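Long-range contacts in hydroxyethylphosphonate dioxygenase (Streptomyces albus, PDB 6B9R), which catalyses the iron-dependent oxidative cleavage of the carbon-carbon bond of 2-hydroxyethylphosphonate, probably giving hydroxymethylphosphonate and formate: residues A[30-41]-A[60-68]; A[146-157]-A[179-190]. One frame throughout, in Å; residues are numbered along the deposited sequence.

Contact 1 of 2, residues A[30-41]-A[60-68]; sequences RNDRAAEADLGL and LISRAAQAW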
loop_
_atom_site.group_PDB
_atom_site.type_symbol
_atom_site.label_atom_id
_atom_site.label_comp_id
_atom_site.label_asym_id
_atom_site.label_seq_id
_atom_site.Cartn_x
_atom_site.Cartn_y
_atom_site.Cartn_z
ATOM N N ARG A 30 3.806 -24.734 -5.898
ATOM C CA ARG A 30 3.282 -25.597 -6.957
ATOM C C ARG A 30 4.231 -25.520 -8.152
ATOM O O ARG A 30 4.308 -24.481 -8.821
ATOM C CB ARG A 30 1.870 -25.170 -7.358
ATOM C CG ARG A 30 0.891 -25.030 -6.168
ATOM C CD ARG A 30 0.828 -26.344 -5.386
ATOM N NE ARG A 30 -0.456 -26.608 -4.725
ATOM C CZ ARG A 30 -0.744 -26.281 -3.467
ATOM N NH1 ARG A 30 -1.929 -26.600 -2.963
ATOM N NH2 ARG A 30 0.139 -25.627 -2.713
ATOM N N ASN A 31 4.958 -26.600 -8.426
ATOM C CA ASN A 31 5.787 -26.591 -9.619
ATOM C C ASN A 31 4.893 -26.888 -10.820
ATOM O O ASN A 31 3.670 -26.990 -10.696
ATOM C CB ASN A 31 6.969 -27.548 -9.473
ATOM C CG ASN A 31 6.550 -28.998 -9.332
ATOM O OD1 ASN A 31 5.394 -29.356 -9.558
ATOM N ND2 ASN A 31 7.510 -29.849 -8.978
ATOM N N ASP A 32 5.498 -27.041 -11.999
ATOM C CA ASP A 32 4.716 -27.173 -13.225
ATOM C C ASP A 32 3.710 -28.319 -13.122
ATOM O O ASP A 32 2.525 -28.150 -13.433
ATOM C CB ASP A 32 5.657 -27.378 -14.415
ATOM C CG ASP A 32 6.500 -26.143 -14.718
ATOM O OD1 ASP A 32 7.044 -25.534 -13.771
ATOM O OD2 ASP A 32 6.631 -25.793 -15.908
ATOM N N ARG A 33 4.162 -29.494 -12.661
ATOM C CA ARG A 33 3.262 -30.642 -12.576
ATOM C C ARG A 33 2.172 -30.422 -11.533
ATOM O O ARG A 33 0.997 -30.736 -11.770
ATOM C CB ARG A 33 4.055 -31.912 -12.258
ATOM C CG ARG A 33 5.239 -32.176 -13.194
ATOM C CD ARG A 33 4.792 -32.599 -14.613
ATOM N NE ARG A 33 4.539 -31.426 -15.448
ATOM C CZ ARG A 33 5.485 -30.763 -16.107
ATOM N NH1 ARG A 33 5.172 -29.692 -16.823
ATOM N NH2 ARG A 33 6.748 -31.178 -16.054
ATOM N N ALA A 34 2.530 -29.879 -10.367
ATOM C CA ALA A 34 1.508 -29.628 -9.354
ATOM C C ALA A 34 0.505 -28.574 -9.820
ATOM O O ALA A 34 -0.699 -28.692 -9.558
ATOM C CB ALA A 34 2.167 -29.214 -8.037
ATOM N N ALA A 35 0.972 -27.532 -10.514
ATOM C CA ALA A 35 0.041 -26.492 -10.959
ATOM C C ALA A 35 -0.931 -27.031 -12.010
ATOM O O ALA A 35 -2.119 -26.676 -12.005
ATOM C CB ALA A 35 0.807 -25.276 -11.497
ATOM N N GLU A 36 -0.444 -27.881 -12.920
ATOM C CA GLU A 36 -1.327 -28.499 -13.908
ATOM C C GLU A 36 -2.398 -29.341 -13.231
ATOM O O GLU A 36 -3.568 -29.318 -13.634
ATOM C CB GLU A 36 -0.511 -29.359 -14.883
ATOM C CG GLU A 36 0.427 -28.548 -15.792
ATOM C CD GLU A 36 1.619 -29.355 -16.284
ATOM O OE1 GLU A 36 1.734 -30.547 -15.917
ATOM O OE2 GLU A 36 2.449 -28.790 -17.029
ATOM N N ALA A 37 -2.010 -30.112 -12.212
ATOM C CA ALA A 37 -2.977 -30.933 -11.493
ATOM C C ALA A 37 -4.011 -30.071 -10.784
ATOM O O ALA A 37 -5.212 -30.355 -10.854
ATOM C CB ALA A 37 -2.260 -31.842 -10.495
ATOM N N ASP A 38 -3.567 -29.003 -10.110
ATOM C CA ASP A 38 -4.503 -28.126 -9.405
ATOM C C ASP A 38 -5.427 -27.387 -10.370
ATOM O O ASP A 38 -6.609 -27.177 -10.071
ATOM C CB ASP A 38 -3.750 -27.104 -8.548
ATOM C CG ASP A 38 -3.003 -27.728 -7.386
ATOM O OD1 ASP A 38 -3.176 -28.939 -7.118
ATOM O OD2 ASP A 38 -2.213 -27.004 -6.749
ATOM N N LEU A 39 -4.907 -26.944 -11.507
ATOM C CA LEU A 39 -5.684 -26.107 -12.410
ATOM C C LEU A 39 -6.410 -26.898 -13.485
ATOM O O LEU A 39 -7.096 -26.294 -14.315
ATOM C CB LEU A 39 -4.776 -25.055 -13.063
ATOM C CG LEU A 39 -4.021 -24.103 -12.120
ATOM C CD1 LEU A 39 -3.028 -23.232 -12.886
ATOM C CD2 LEU A 39 -4.979 -23.211 -11.335
ATOM N N GLY A 40 -6.286 -28.224 -13.493
ATOM C CA GLY A 40 -6.880 -29.003 -14.562
ATOM C C GLY A 40 -6.307 -28.701 -15.930
ATOM O O GLY A 40 -7.037 -28.736 -16.922
ATOM N N LEU A 41 -5.020 -28.388 -16.007
ATOM C CA LEU A 41 -4.380 -28.166 -17.292
ATOM C C LEU A 41 -3.815 -29.473 -17.834
ATOM O O LEU A 41 -3.542 -30.411 -17.077
ATOM C CB LEU A 41 -3.268 -27.134 -17.151
ATOM C CG LEU A 41 -3.757 -25.747 -16.704
ATOM C CD1 LEU A 41 -2.574 -24.843 -16.431
ATOM C CD2 LEU A 41 -4.666 -25.144 -17.762
ATOM N N LEU A 60 -9.353 -19.531 -17.067
ATOM C CA LEU A 60 -8.258 -20.100 -16.287
ATOM C C LEU A 60 -8.028 -19.305 -15.010
ATOM O O LEU A 60 -7.788 -19.881 -13.945
ATOM C CB LEU A 60 -6.979 -20.172 -17.128
ATOM C CG LEU A 60 -5.700 -20.629 -16.408
ATOM C CD1 LEU A 60 -5.903 -22.000 -15.794
ATOM C CD2 LEU A 60 -4.508 -20.653 -17.344
ATOM N N ILE A 61 -8.126 -17.979 -15.093
ATOM C CA ILE A 61 -7.970 -17.143 -13.910
ATOM C C ILE A 61 -9.075 -17.426 -12.899
ATOM O O ILE A 61 -8.828 -17.477 -11.689
ATOM C CB ILE A 61 -7.927 -15.664 -14.328
ATOM C CG1 ILE A 61 -6.623 -15.393 -15.088
ATOM C CG2 ILE A 61 -8.070 -14.748 -13.108
ATOM C CD1 ILE A 61 -6.465 -13.950 -15.532
ATOM N N SER A 62 -10.303 -17.642 -13.379
ATOM C CA SER A 62 -11.400 -17.998 -12.482
ATOM C C SER A 62 -11.180 -19.366 -11.856
ATOM O O SER A 62 -11.456 -19.558 -10.666
ATOM C CB SER A 62 -12.730 -17.967 -13.235
ATOM O OG SER A 62 -12.975 -16.676 -13.756
ATOM N N ARG A 63 -10.692 -20.336 -12.644
ATOM C CA ARG A 63 -10.387 -21.649 -12.092
ATOM C C ARG A 63 -9.279 -21.567 -11.051
ATOM O O ARG A 63 -9.318 -22.278 -10.035
ATOM C CB ARG A 63 -10.000 -22.614 -13.216
ATOM C CG ARG A 63 -11.201 -23.117 -14.008
ATOM C CD ARG A 63 -10.833 -23.415 -15.450
ATOM N NE ARG A 63 -9.778 -24.416 -15.568
ATOM C CZ ARG A 63 -9.073 -24.618 -16.679
ATOM N NH1 ARG A 63 -8.127 -25.546 -16.714
ATOM N NH2 ARG A 63 -9.312 -23.879 -17.758
ATOM N N ALA A 64 -8.287 -20.700 -11.280
ATOM C CA ALA A 64 -7.188 -20.566 -10.326
ATOM C C ALA A 64 -7.670 -19.992 -8.992
ATOM O O ALA A 64 -7.219 -20.433 -7.927
ATOM C CB ALA A 64 -6.080 -19.695 -10.914
ATOM N N ALA A 65 -8.593 -19.020 -9.028
ATOM C CA ALA A 65 -9.164 -18.479 -7.796
ATOM C C ALA A 65 -10.027 -19.490 -7.054
ATOM O O ALA A 65 -10.257 -19.319 -5.851
ATOM C CB ALA A 65 -9.990 -17.220 -8.083
ATOM N N GLN A 66 -10.518 -20.525 -7.746
ATOM C CA GLN A 66 -11.268 -21.580 -7.079
ATOM C C GLN A 66 -10.335 -22.645 -6.519
ATOM O O GLN A 66 -10.519 -23.099 -5.383
ATOM C CB GLN A 66 -12.278 -22.215 -8.042
ATOM C CG GLN A 66 -13.467 -21.334 -8.377
ATOM N N ALA A 67 -9.326 -23.058 -7.301
ATOM C CA ALA A 67 -8.427 -24.126 -6.867
ATOM C C ALA A 67 -7.439 -23.668 -5.802
ATOM O O ALA A 67 -7.056 -24.457 -4.933
ATOM C CB ALA A 67 -7.652 -24.682 -8.061
ATOM N N TRP A 68 -7.024 -22.408 -5.841
ATOM C CA TRP A 68 -5.973 -21.883 -4.991
ATOM C C TRP A 68 -6.529 -20.775 -4.109
ATOM O O TRP A 68 -7.538 -20.146 -4.452
ATOM C CB TRP A 68 -4.815 -21.314 -5.827
ATOM C CG TRP A 68 -3.933 -22.318 -6.500
ATOM C CD1 TRP A 68 -3.796 -23.647 -6.193
ATOM C CD2 TRP A 68 -3.061 -22.067 -7.610
ATOM N NE1 TRP A 68 -2.879 -24.232 -7.045
ATOM C CE2 TRP A 68 -2.427 -23.288 -7.931
ATOM C CE3 TRP A 68 -2.764 -20.932 -8.372
ATOM C CZ2 TRP A 68 -1.500 -23.399 -8.973
ATOM C CZ3 TRP A 68 -1.851 -21.043 -9.408
ATOM C CH2 TRP A 68 -1.231 -22.276 -9.699
#

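Contact 2 of 2, residues A[146-157]-A[179-190]; sequences NKGHLLYQFTYF and GDSVWGLPFAPH. With FE (Fe (III) ion), chain E; 2HE ((2-hydroxyethyl)phosphonic acid), chain F.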
loop_
_atom_site.group_PDB
_atom_site.type_symbol
_atom_site.label_atom_id
_atom_site.label_comp_id
_atom_site.label_asym_id
_atom_site.label_seq_id
_atom_site.Cartn_x
_atom_site.Cartn_y
_atom_site.Cartn_z
ATOM N N ASN A 146 -23.086 18.168 -3.637
ATOM C CA ASN A 146 -22.902 16.748 -3.883
ATOM C C ASN A 146 -22.989 16.001 -2.554
ATOM O O ASN A 146 -23.206 16.589 -1.490
ATOM C CB ASN A 146 -21.595 16.474 -4.642
ATOM C CG ASN A 146 -20.332 16.737 -3.812
ATOM O OD1 ASN A 146 -20.343 16.710 -2.582
ATOM N ND2 ASN A 146 -19.223 16.977 -4.507
ATOM N N LYS A 147 -22.822 14.685 -2.614
ATOM C CA LYS A 147 -22.899 13.838 -1.436
ATOM C C LYS A 147 -21.532 13.544 -0.851
ATOM O O LYS A 147 -21.430 12.759 0.099
ATOM C CB LYS A 147 -23.610 12.531 -1.790
ATOM C CG LYS A 147 -24.950 12.749 -2.474
ATOM C CD LYS A 147 -25.630 11.422 -2.807
ATOM C CE LYS A 147 -26.919 11.620 -3.593
ATOM N NZ LYS A 147 -27.238 10.400 -4.392
ATOM N N GLY A 148 -20.483 14.152 -1.399
ATOM C CA GLY A 148 -19.132 13.768 -1.061
ATOM C C GLY A 148 -18.745 12.517 -1.826
ATOM O O GLY A 148 -19.608 11.732 -2.227
ATOM N N HIS A 149 -17.451 12.325 -2.044
ATOM C CA HIS A 149 -16.966 11.203 -2.829
ATOM C C HIS A 149 -15.674 10.688 -2.209
ATOM O O HIS A 149 -14.978 11.409 -1.481
ATOM C CB HIS A 149 -16.767 11.602 -4.300
ATOM C CG HIS A 149 -15.989 12.869 -4.488
ATOM N ND1 HIS A 149 -14.677 13.004 -4.087
ATOM C CD2 HIS A 149 -16.338 14.056 -5.041
ATOM C CE1 HIS A 149 -14.255 14.223 -4.378
ATOM N NE2 HIS A 149 -15.240 14.876 -4.966
ATOM N N LEU A 150 -15.353 9.422 -2.516
ATOM C CA LEU A 150 -14.237 8.766 -1.839
ATOM C C LEU A 150 -12.917 9.479 -2.108
ATOM O O LEU A 150 -12.086 9.615 -1.204
ATOM C CB LEU A 150 -14.136 7.296 -2.259
ATOM C CG LEU A 150 -12.894 6.576 -1.708
ATOM C CD1 LEU A 150 -12.790 6.684 -0.179
ATOM C CD2 LEU A 150 -12.845 5.121 -2.152
ATOM N N LEU A 151 -12.707 9.952 -3.330
ATOM C CA LEU A 151 -11.391 10.458 -3.695
ATOM C C LEU A 151 -11.080 11.763 -2.967
ATOM O O LEU A 151 -11.957 12.608 -2.767
ATOM C CB LEU A 151 -11.292 10.662 -5.207
ATOM C CG LEU A 151 -11.307 9.366 -6.031
ATOM C CD1 LEU A 151 -10.855 9.620 -7.479
ATOM C CD2 LEU A 151 -10.415 8.331 -5.366
ATOM N N TYR A 152 -9.823 11.903 -2.544
ATOM C CA TYR A 152 -9.321 13.192 -2.086
ATOM C C TYR A 152 -9.450 14.220 -3.202
ATOM O O TYR A 152 -9.421 13.878 -4.385
ATOM C CB TYR A 152 -7.853 13.073 -1.679
ATOM C CG TYR A 152 -7.618 12.170 -0.491
ATOM C CD1 TYR A 152 -7.569 10.783 -0.638
ATOM C CD2 TYR A 152 -7.429 12.707 0.778
ATOM C CE1 TYR A 152 -7.357 9.961 0.460
ATOM C CE2 TYR A 152 -7.207 11.897 1.875
ATOM C CZ TYR A 152 -7.166 10.531 1.712
ATOM O OH TYR A 152 -6.946 9.742 2.808
ATOM N N GLN A 153 -9.587 15.494 -2.844
ATOM C CA GLN A 153 -9.625 16.499 -3.898
ATOM C C GLN A 153 -8.645 17.628 -3.637
ATOM O O GLN A 153 -8.581 18.167 -2.531
ATOM C CB GLN A 153 -11.022 17.080 -4.085
ATOM C CG GLN A 153 -11.147 17.872 -5.372
ATOM C CD GLN A 153 -12.595 18.159 -5.721
ATOM O OE1 GLN A 153 -13.427 17.265 -5.709
ATOM N NE2 GLN A 153 -12.899 19.414 -6.021
ATOM N N PHE A 154 -7.878 17.960 -4.664
ATOM C CA PHE A 154 -7.147 19.212 -4.752
ATOM C C PHE A 154 -7.829 20.047 -5.818
ATOM O O PHE A 154 -7.992 19.590 -6.955
ATOM C CB PHE A 154 -5.678 18.995 -5.129
ATOM C CG PHE A 154 -5.006 20.257 -5.528
ATOM C CD1 PHE A 154 -4.545 21.143 -4.567
ATOM C CD2 PHE A 154 -4.895 20.606 -6.858
ATOM C CE1 PHE A 154 -3.960 22.346 -4.933
ATOM C CE2 PHE A 154 -4.321 21.821 -7.230
ATOM C CZ PHE A 154 -3.844 22.687 -6.260
ATOM N N THR A 155 -8.215 21.268 -5.466
ATOM C CA THR A 155 -8.928 22.132 -6.388
ATOM C C THR A 155 -8.163 23.431 -6.560
ATOM O O THR A 155 -7.759 24.050 -5.572
ATOM C CB THR A 155 -10.345 22.412 -5.890
ATOM O OG1 THR A 155 -11.039 21.166 -5.720
ATOM C CG2 THR A 155 -11.091 23.252 -6.901
ATOM N N TYR A 156 -7.962 23.827 -7.810
ATOM C CA TYR A 156 -7.360 25.103 -8.176
ATOM C C TYR A 156 -8.423 25.988 -8.812
ATOM O O TYR A 156 -9.133 25.537 -9.712
ATOM C CB TYR A 156 -6.206 24.884 -9.153
ATOM C CG TYR A 156 -5.557 26.164 -9.586
ATOM C CD1 TYR A 156 -4.536 26.724 -8.839
ATOM C CD2 TYR A 156 -5.968 26.818 -10.744
ATOM C CE1 TYR A 156 -3.932 27.911 -9.239
ATOM C CE2 TYR A 156 -5.376 28.000 -11.146
ATOM C CZ TYR A 156 -4.361 28.544 -10.388
ATOM O OH TYR A 156 -3.773 29.719 -10.797
ATOM N N PHE A 157 -8.538 27.240 -8.350
ATOM C CA PHE A 157 -9.635 28.121 -8.755
ATOM C C PHE A 157 -9.199 29.123 -9.824
ATOM O O PHE A 157 -8.114 29.700 -9.742
ATOM C CB PHE A 157 -10.187 28.872 -7.542
ATOM C CG PHE A 157 -10.812 27.973 -6.516
ATOM C CD1 PHE A 157 -12.134 27.578 -6.641
ATOM C CD2 PHE A 157 -10.076 27.512 -5.435
ATOM C CE1 PHE A 157 -12.725 26.747 -5.697
ATOM C CE2 PHE A 157 -10.649 26.683 -4.484
ATOM C CZ PHE A 157 -11.980 26.288 -4.616
ATOM N N GLY A 179 -5.974 31.496 -8.609
ATOM C CA GLY A 179 -4.766 31.172 -7.888
ATOM C C GLY A 179 -4.971 30.672 -6.475
ATOM O O GLY A 179 -4.002 30.210 -5.860
ATOM N N ASP A 180 -6.184 30.766 -5.933
ATOM C CA ASP A 180 -6.506 30.095 -4.683
ATOM C C ASP A 180 -6.626 28.585 -4.920
ATOM O O ASP A 180 -6.730 28.107 -6.056
ATOM C CB ASP A 180 -7.808 30.635 -4.090
ATOM C CG ASP A 180 -7.717 32.107 -3.738
ATOM O OD1 ASP A 180 -6.602 32.566 -3.451
ATOM O OD2 ASP A 180 -8.759 32.787 -3.734
ATOM N N SER A 181 -6.617 27.834 -3.823
ATOM C CA SER A 181 -6.694 26.380 -3.930
ATOM C C SER A 181 -7.133 25.793 -2.598
ATOM O O SER A 181 -7.021 26.426 -1.548
ATOM C CB SER A 181 -5.352 25.790 -4.374
ATOM O OG SER A 181 -4.329 26.071 -3.430
ATOM N N VAL A 182 -7.620 24.555 -2.647
ATOM C CA VAL A 182 -8.076 23.883 -1.440
ATOM C C VAL A 182 -7.788 22.399 -1.598
ATOM O O VAL A 182 -7.766 21.873 -2.713
ATOM C CB VAL A 182 -9.574 24.148 -1.182
ATOM C CG1 VAL A 182 -10.403 23.675 -2.360
ATOM C CG2 VAL A 182 -10.042 23.506 0.140
ATOM N N TRP A 183 -7.513 21.748 -0.474
ATOM C CA TRP A 183 -7.296 20.307 -0.409
ATOM C C TRP A 183 -8.314 19.738 0.570
ATOM O O TRP A 183 -8.545 20.319 1.631
ATOM C CB TRP A 183 -5.851 19.991 0.039
ATOM C CG TRP A 183 -5.496 18.514 0.073
ATOM C CD1 TRP A 183 -4.874 17.788 -0.914
ATOM C CD2 TRP A 183 -5.723 17.607 1.154
ATOM N NE1 TRP A 183 -4.703 16.483 -0.505
ATOM C CE2 TRP A 183 -5.223 16.344 0.757
ATOM C CE3 TRP A 183 -6.305 17.735 2.422
ATOM C CZ2 TRP A 183 -5.284 15.229 1.581
ATOM C CZ3 TRP A 183 -6.368 16.626 3.241
ATOM C CH2 TRP A 183 -5.858 15.388 2.823
ATOM N N GLY A 184 -8.938 18.617 0.220
ATOM C CA GLY A 184 -10.108 18.155 0.949
ATOM C C GLY A 184 -10.133 16.647 1.110
ATOM O O GLY A 184 -9.640 15.896 0.266
ATOM N N LEU A 185 -10.755 16.209 2.209
ATOM C CA LEU A 185 -10.760 14.828 2.663
ATOM C C LEU A 185 -11.846 14.026 1.966
ATOM O O LEU A 185 -12.799 14.589 1.418
ATOM C CB LEU A 185 -10.969 14.785 4.176
ATOM C CG LEU A 185 -9.769 15.236 5.000
ATOM C CD1 LEU A 185 -10.149 15.317 6.487
ATOM C CD2 LEU A 185 -8.602 14.285 4.780
ATOM N N PRO A 186 -11.723 12.697 1.979
ATOM C CA PRO A 186 -12.764 11.844 1.394
ATOM C C PRO A 186 -14.145 12.113 1.986
ATOM O O PRO A 186 -14.289 12.373 3.181
ATOM C CB PRO A 186 -12.284 10.426 1.738
ATOM C CG PRO A 186 -10.805 10.539 1.840
ATOM C CD PRO A 186 -10.565 11.916 2.452
ATOM N N PHE A 187 -15.161 12.051 1.119
ATOM C CA PHE A 187 -16.581 12.107 1.471
ATOM C C PHE A 187 -17.003 13.428 2.117
ATOM O O PHE A 187 -18.086 13.518 2.709
ATOM C CB PHE A 187 -16.969 10.924 2.364
ATOM C CG PHE A 187 -16.835 9.603 1.681
ATOM C CD1 PHE A 187 -17.682 9.267 0.634
ATOM C CD2 PHE A 187 -15.855 8.706 2.065
ATOM C CE1 PHE A 187 -17.566 8.055 -0.010
ATOM C CE2 PHE A 187 -15.738 7.485 1.428
ATOM C CZ PHE A 187 -16.593 7.165 0.380
ATOM N N ALA A 188 -16.198 14.471 1.990
ATOM C CA ALA A 188 -16.624 15.792 2.439
ATOM C C ALA A 188 -17.513 16.429 1.375
ATOM O O ALA A 188 -17.044 16.667 0.259
ATOM C CB ALA A 188 -15.414 16.673 2.721
ATOM N N PRO A 189 -18.783 16.712 1.668
ATOM C CA PRO A 189 -19.671 17.267 0.634
ATOM C C PRO A 189 -19.280 18.690 0.283
ATOM O O PRO A 189 -18.850 19.459 1.144
ATOM C CB PRO A 189 -21.062 17.220 1.288
ATOM C CG PRO A 189 -20.913 16.291 2.483
ATOM C CD PRO A 189 -19.495 16.449 2.932
ATOM N N HIS A 190 -19.426 19.045 -0.994
ATOM C CA HIS A 190 -19.006 20.374 -1.426
ATOM C C HIS A 190 -19.748 20.781 -2.693
ATOM O O HIS A 190 -20.437 19.974 -3.328
ATOM C CB HIS A 190 -17.485 20.440 -1.624
ATOM C CG HIS A 190 -16.940 19.398 -2.551
ATOM N ND1 HIS A 190 -16.673 18.107 -2.151
ATOM C CD2 HIS A 190 -16.600 19.464 -3.860
ATOM C CE1 HIS A 190 -16.199 17.420 -3.176
ATOM N NE2 HIS A 190 -16.142 18.224 -4.224
HETATM FE FE FE E . -15.528 16.948 -5.867
HETATM O O3 2HE F . -17.605 16.690 -7.165
HETATM P P 2HE F . -18.605 17.432 -7.976
HETATM O O1 2HE F . -19.999 17.543 -7.180
HETATM O O2 2HE F . -18.853 16.719 -9.406
HETATM C CA 2HE F . -17.901 19.079 -8.219
HETATM C CB 2HE F . -16.403 18.899 -8.447
HETATM O O4 2HE F . -15.707 18.652 -7.215
HETATM O O HOH W 1 -15.913 14.628 -1.263
HETATM O O HOH W 2 -13.149 14.678 -1.250
HETATM O O HOH W 3 -14.524 16.363 -8.142
#

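Contact 1 of 2, residues A[30-41]-A[60-68]
Asp38 OD2 is gripped by two donors. Trp68 NE1 meets it in the plane of the indole at 2.9 Å, the N-H nearly straight at 171°, while Arg30 NE closes a salt bridge of 2.7 Å to the same oxygen. The carboxylate stands nearly upright to the indole. Arg30 CG, anti to its carbonyl carbon (chi1 -52°), lies 4.0 Å from Trp68 NE1, and a bend at chi2 turns the chain beyond it so that NE reaches Asp38; its NH1 goes on to Asp113 of the second subunit. Leu39 CD2 sits squarely over the six-membered ring of Trp68 in a CH-pi contact, 4.0 Å from its centroid. The same methyl is 3.7 Å from Ala64 CB, and Ala35 CB touches the rim of the indole near its plane. Just before Gly40 leaves helical angles with positive phi, Arg63 NH1 donates to Leu39 O at 2.7 Å. Leu60 CD1 lies over the guanidinium face, and Asp59 binds the NH2. The segments of helices 32-39 and 60-67 cross at 95°, their axes 10.1 Å apart. Helix 46-51 packs on Leu41 and Leu60, and the succession of helices 10-27, 32-39, 46-51 and 58-67 resembles a Cro/C1-type helix-turn-helix domain.

Contact 2 of 2, residues A[146-157]-A[179-190]
His149 and His190, one from each segment, bind the iron through NE2 at 2.3 Å and 2.2 Å, their rings almost perpendicular (88°). Gln153 OE1 is the third protein ligand, at 2.1 Å; substrate O3 and O4 chelate the metal, and water 3 fills a sixth position. Gln153 is extended beyond CG, with CG anti to its backbone N (chi1 -167°), and its NE2 donates to substrate O4 and, at 2.6 Å, to Thr155 OG1, which fixes the amide's rotation. His190 ND1 donates to Ala188 O, which lies in the ring plane at 2.8 Å; this sets the rotation of the ring that presents NE2 to the iron. Asn146 ND2 lies over the centre of one face of the His190 ring and donates to phosphonate O1 at 2.8 Å. Its OD1 accepts His190 N (3.0 Å) and Gly148 N from opposite faces of the amide, the latter an Asx turn. With an alanine here, the phosphonate would probably lose that donor, and both backbone N-H groups would be left without their shared acceptor. Farther out, water 1, over the centre of one face of the His149 ring, accepts from His149 N and lies within hydrogen-bonding distance of Ala188 O, and Phe187 N donates to His149 O. Leu150 CA packs over the Phe187 ring, and Pro186 CG over that of Tyr152. Antiparallel pairing from Gln153-Gly184 to Tyr156-Ser181 then carries the site into a cupin-like sheet, where strand 152-158 lies between 202-208 and 181-184, and strand 307-310 borders the latter.

Both contacts are largely buried, yet the centre of contact 2 lies about 14 Å from the centre of the chain and that of contact 1 about 35 Å out, on the opposite side; their nearest atoms are about 23 Å apart, and they share no helix or strand. Contact 1 joins two helices mainly through side chains, with one arginine reaching a backbone carbonyl, and mixes a charged network with leucine and indole packing. Contact 2 is chiefly backbone pairing between strands, with polar side chains gathered at one end for metal and substrate. The second subunit touches both: Lys29, directly before the 30-41 segment, reaches from that subunit to hydrogen-bond the substrate at contact 2, so the helical region and the iron site meet across the dimer.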